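Local coordinates for protein beta-glucoside phosphorylase BglX (Unidentified, PDB 5VQE) that probably cleaves beta-glucosides by transferring the glucosyl unit to phosphate, as a family 3 glycoside phosphorylase, at residues A90-R95 / W143-I148. Numbering follows the deposited sequence.
Sequences ACNLER and WTYEPI. With G2F (2-deoxy-2-fluoro-alpha-D-glucopyranose), chain B.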
ATOM      1  N   ALA A  90       7.251 -11.479  -4.587  1.00 10.50           N
ATOM      2  CA  ALA A  90       6.417 -10.509  -3.900  1.00 12.21           C
ATOM      3  C   ALA A  90       5.850  -9.466  -4.860  1.00 11.56           C
ATOM      4  O   ALA A  90       6.335  -9.280  -5.979  1.00 10.64           O
ATOM      5  CB  ALA A  90       7.214  -9.810  -2.796  1.00 13.20           C
ATOM      6  N   CYS A  91       4.797  -8.792  -4.397  1.00 10.26           N
ATOM      7  CA  CYS A  91       4.157  -7.719  -5.145  1.00 11.08           C
ATOM      8  C   CYS A  91       3.388  -6.838  -4.161  1.00 11.02           C
ATOM      9  O   CYS A  91       2.824  -7.342  -3.181  1.00 10.35           O
ATOM     10  CB  CYS A  91       3.216  -8.291  -6.222  1.00 12.18           C
ATOM     11  SG  CYS A  91       2.749  -7.130  -7.544  1.00 13.59           S
ATOM     12  N   ASN A  92       3.362  -5.527  -4.433  1.00 10.44           N
ATOM     13  CA  ASN A  92       2.571  -4.568  -3.659  1.00 10.25           C
ATOM     14  C   ASN A  92       1.125  -4.575  -4.169  1.00 11.96           C
ATOM     15  O   ASN A  92       0.634  -3.609  -4.756  1.00 13.57           O
ATOM     16  CB  ASN A  92       3.148  -3.155  -3.766  1.00 12.49           C
ATOM     17  CG  ASN A  92       4.443  -2.970  -2.996  1.00 13.27           C
ATOM     18  OD1 ASN A  92       5.462  -2.507  -3.541  1.00 13.68           O
ATOM     19  ND2 ASN A  92       4.401  -3.279  -1.720  1.00  7.39           N
ATOM     20  N   LEU A  93       0.427  -5.683  -3.912  1.00 10.89           N
ATOM     21  CA  LEU A  93      -0.961  -5.831  -4.360  1.00 12.49           C
ATOM     22  C   LEU A  93      -1.879  -5.194  -3.317  1.00 12.36           C
ATOM     23  O   LEU A  93      -2.503  -5.858  -2.492  1.00 13.24           O
ATOM     24  CB  LEU A  93      -1.293  -7.294  -4.599  1.00 11.35           C
ATOM     25  CG  LEU A  93      -0.514  -7.947  -5.736  1.00 10.43           C
ATOM     26  CD1 LEU A  93      -0.352  -9.433  -5.469  1.00 10.83           C
ATOM     27  CD2 LEU A  93      -1.208  -7.705  -7.078  1.00 15.37           C
ATOM     28  N   GLU A  94      -1.975  -3.867  -3.391  1.00 10.85           N
ATOM     29  CA  GLU A  94      -2.617  -3.050  -2.372  1.00 12.98           C
ATOM     30  C   GLU A  94      -4.113  -2.862  -2.610  1.00 12.05           C
ATOM     31  O   GLU A  94      -4.884  -2.814  -1.648  1.00 12.19           O
ATOM     32  CB  GLU A  94      -1.922  -1.686  -2.327  1.00 15.90           C
ATOM     33  CG  GLU A  94      -2.405  -0.733  -1.265  1.00 13.01           C
ATOM     34  CD  GLU A  94      -1.730   0.619  -1.395  1.00 22.25           C
ATOM     35  OE1 GLU A  94      -2.293   1.509  -2.075  1.00 17.91           O
ATOM     36  OE2 GLU A  94      -0.615   0.775  -0.852  1.00 17.61           O
ATOM     37  N   ARG A  95      -4.535  -2.759  -3.873  1.00 11.17           N
ATOM     38  CA  ARG A  95      -5.886  -2.332  -4.224  1.00 11.76           C
ATOM     39  C   ARG A  95      -6.581  -3.317  -5.154  1.00 12.58           C
ATOM     40  O   ARG A  95      -7.598  -2.966  -5.777  1.00 12.89           O
ATOM     41  CB  ARG A  95      -5.842  -0.948  -4.870  1.00 11.22           C
ATOM     42  CG  ARG A  95      -5.050   0.027  -4.038  1.00 14.38           C
ATOM     43  CD  ARG A  95      -5.209   1.446  -4.498  1.00 16.86           C
ATOM     44  NE  ARG A  95      -4.403   2.326  -3.665  1.00 15.65           N
ATOM     45  CZ  ARG A  95      -4.530   3.645  -3.610  1.00 20.18           C
ATOM     46  NH1 ARG A  95      -5.441   4.273  -4.354  1.00 15.90           N
ATOM     47  NH2 ARG A  95      -3.735   4.332  -2.800  1.00 16.38           N
ATOM     48  N   TRP A 143       3.574 -13.823  -2.474  1.00  9.90           N
ATOM     49  CA  TRP A 143       3.823 -12.984  -1.303  1.00 12.51           C
ATOM     50  C   TRP A 143       3.296 -11.589  -1.613  1.00 11.02           C
ATOM     51  O   TRP A 143       3.822 -10.922  -2.502  1.00 11.81           O
ATOM     52  CB  TRP A 143       5.318 -12.947  -0.999  1.00 13.14           C
ATOM     53  CG  TRP A 143       5.727 -12.340   0.307  1.00 12.60           C
ATOM     54  CD1 TRP A 143       4.922 -11.961   1.347  1.00 11.73           C
ATOM     55  CD2 TRP A 143       7.068 -12.057   0.715  1.00 12.09           C
ATOM     56  NE1 TRP A 143       5.689 -11.456   2.377  1.00 13.22           N
ATOM     57  CE2 TRP A 143       7.009 -11.507   2.008  1.00 11.55           C
ATOM     58  CE3 TRP A 143       8.317 -12.217   0.107  1.00 11.85           C
ATOM     59  CZ2 TRP A 143       8.157 -11.110   2.700  1.00 13.77           C
ATOM     60  CZ3 TRP A 143       9.447 -11.815   0.792  1.00 12.36           C
ATOM     61  CH2 TRP A 143       9.359 -11.285   2.078  1.00 10.70           C
ATOM     62  N   THR A 144       2.262 -11.144  -0.909  1.00  8.79           N
ATOM     63  CA  THR A 144       1.789  -9.774  -1.050  1.00 10.60           C
ATOM     64  C   THR A 144       2.282  -8.970   0.141  1.00 11.86           C
ATOM     65  O   THR A 144       2.175  -9.419   1.288  1.00  9.24           O
ATOM     66  CB  THR A 144       0.267  -9.680  -1.170  1.00  9.68           C
ATOM     67  OG1 THR A 144      -0.090  -8.319  -1.424  1.00  9.77           O
ATOM     68  CG2 THR A 144      -0.448 -10.146   0.086  1.00 10.11           C
ATOM     69  N   TYR A 145       2.874  -7.813  -0.145  1.00 10.08           N
ATOM     70  CA  TYR A 145       3.382  -6.922   0.891  1.00  8.90           C
ATOM     71  C   TYR A 145       2.227  -6.125   1.490  1.00  9.41           C
ATOM     72  O   TYR A 145       2.243  -4.892   1.478  1.00 11.26           O
ATOM     73  CB  TYR A 145       4.436  -5.975   0.312  1.00 11.68           C
ATOM     74  CG  TYR A 145       5.800  -6.561   0.025  1.00 10.84           C
ATOM     75  CD1 TYR A 145       6.313  -7.619   0.767  1.00 11.34           C
ATOM     76  CD2 TYR A 145       6.602  -6.009  -0.970  1.00 12.62           C
ATOM     77  CE1 TYR A 145       7.579  -8.117   0.515  1.00 11.73           C
ATOM     78  CE2 TYR A 145       7.866  -6.499  -1.223  1.00 13.69           C
ATOM     79  CZ  TYR A 145       8.354  -7.546  -0.481  1.00 12.42           C
ATOM     80  OH  TYR A 145       9.622  -8.017  -0.755  1.00 14.54           O
ATOM     81  N   GLU A 146       1.202  -6.822   1.961  1.00 10.54           N
ATOM     82  CA  GLU A 146      -0.006  -6.216   2.502  1.00 11.66           C
ATOM     83  C   GLU A 146      -0.603  -7.197   3.502  1.00 10.57           C
ATOM     84  O   GLU A 146      -0.341  -8.399   3.421  1.00  9.58           O
ATOM     85  CB  GLU A 146      -1.025  -5.915   1.397  1.00 10.20           C
ATOM     86  CG  GLU A 146      -0.467  -5.390   0.077  1.00 12.24           C
ATOM     87  CD  GLU A 146      -0.066  -3.929   0.097  1.00 13.84           C
ATOM     88  OE1 GLU A 146      -0.535  -3.172   0.978  1.00 14.12           O
ATOM     89  OE2 GLU A 146       0.723  -3.532  -0.795  1.00 13.96           O
ATOM     90  N   PRO A 147      -1.455  -6.726   4.423  1.00 10.11           N
ATOM     91  CA  PRO A 147      -2.115  -5.425   4.541  1.00 12.47           C
ATOM     92  C   PRO A 147      -1.394  -4.375   5.368  1.00 13.92           C
ATOM     93  O   PRO A 147      -0.604  -4.652   6.268  1.00 10.96           O
ATOM     94  CB  PRO A 147      -3.430  -5.783   5.225  1.00 12.81           C
ATOM     95  CG  PRO A 147      -3.022  -6.860   6.175  1.00 11.74           C
ATOM     96  CD  PRO A 147      -1.973  -7.674   5.429  1.00 10.51           C
ATOM     97  N   ILE A 148      -1.714  -3.137   5.029  1.00 11.20           N
ATOM     98  CA  ILE A 148      -1.263  -1.971   5.773  1.00 10.43           C
ATOM     99  C   ILE A 148      -2.131  -1.826   7.012  1.00 11.03           C
ATOM    100  O   ILE A 148      -3.354  -1.668   6.910  1.00 10.13           O
ATOM    101  CB  ILE A 148      -1.330  -0.713   4.898  1.00  9.98           C
ATOM    102  CG1 ILE A 148      -0.271  -0.815   3.795  1.00 12.00           C
ATOM    103  CG2 ILE A 148      -1.120   0.560   5.728  1.00 10.13           C
ATOM    104  CD1 ILE A 148      -0.418   0.203   2.708  1.00 13.71           C
TER
HETATM  105  C1  G2F B 601       8.772   0.237   1.253  1.00 13.43           C
HETATM  106  C2  G2F B 601       7.293   0.708   1.431  1.00 16.96           C
HETATM  107  C3  G2F B 601       6.391  -0.560   1.504  1.00 11.41           C
HETATM  108  C4  G2F B 601       6.647  -1.426   0.232  1.00 13.57           C
HETATM  109  C5  G2F B 601       8.172  -1.781   0.182  1.00 12.95           C
HETATM  110  C6  G2F B 601       8.516  -2.599  -1.127  1.00 13.96           C
HETATM  111  O3  G2F B 601       5.055  -0.136   1.425  1.00 11.73           O
HETATM  112  O4  G2F B 601       5.954  -2.633   0.401  1.00  9.24           O
HETATM  113  O5  G2F B 601       8.909  -0.572   0.110  1.00 12.31           O
HETATM  114  O6  G2F B 601       8.022  -1.894  -2.230  1.00 14.50           O
HETATM  115  F2  G2F B 601       7.164   1.403   2.582  1.00 13.36           F
HETATM  116  O   HOH W   1       1.451  -0.923  -0.787  1.00 13.22           O
HETATM  117  O   HOH W   2      -3.920  -3.801   0.720  1.00 19.20           O
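Neighbouring parallel strands 88-91 and 143-144 run out here into the loops that hold 2-deoxy-2-fluoroglucose, and their pairing rests on two backbone bonds. The straighter one joins Y145 N to C91 O (3.1 Å, 166° at the hydrogen); C91 N to W143 O is weak. A90 CB lies over one face of the Y145 ring, 3.8 Å from its centroid, a CH-pi contact, and also touches W143 CE3 at 3.9 Å. With CG anti to the carbonyl carbon (chi1 -75°), the tyrosine ring is carried under A90 CB and turns its CE1 edge onto the face of the W143 ring. This is the C-terminal rim of the TIM-type barrel of family 3 glycoside hydrolases, where N92 and Y145 line the sugar pocket; Y145 CB stands 3.7 Å from G2F O4. An alanine in place of Y145 would remove the ring and is likely to leave A90 CB without its CH-pi partner and the W143 face without that edge, opening a gap beside the sugar. Farther along, the carboxylate planes of E94 and E146 stand 86° apart, and one water donates to both E94 OE2 and E146 OE2, each at 2.7 Å. Salt bridges from R163 to E94 and K193 to E146 probably offset their like charges.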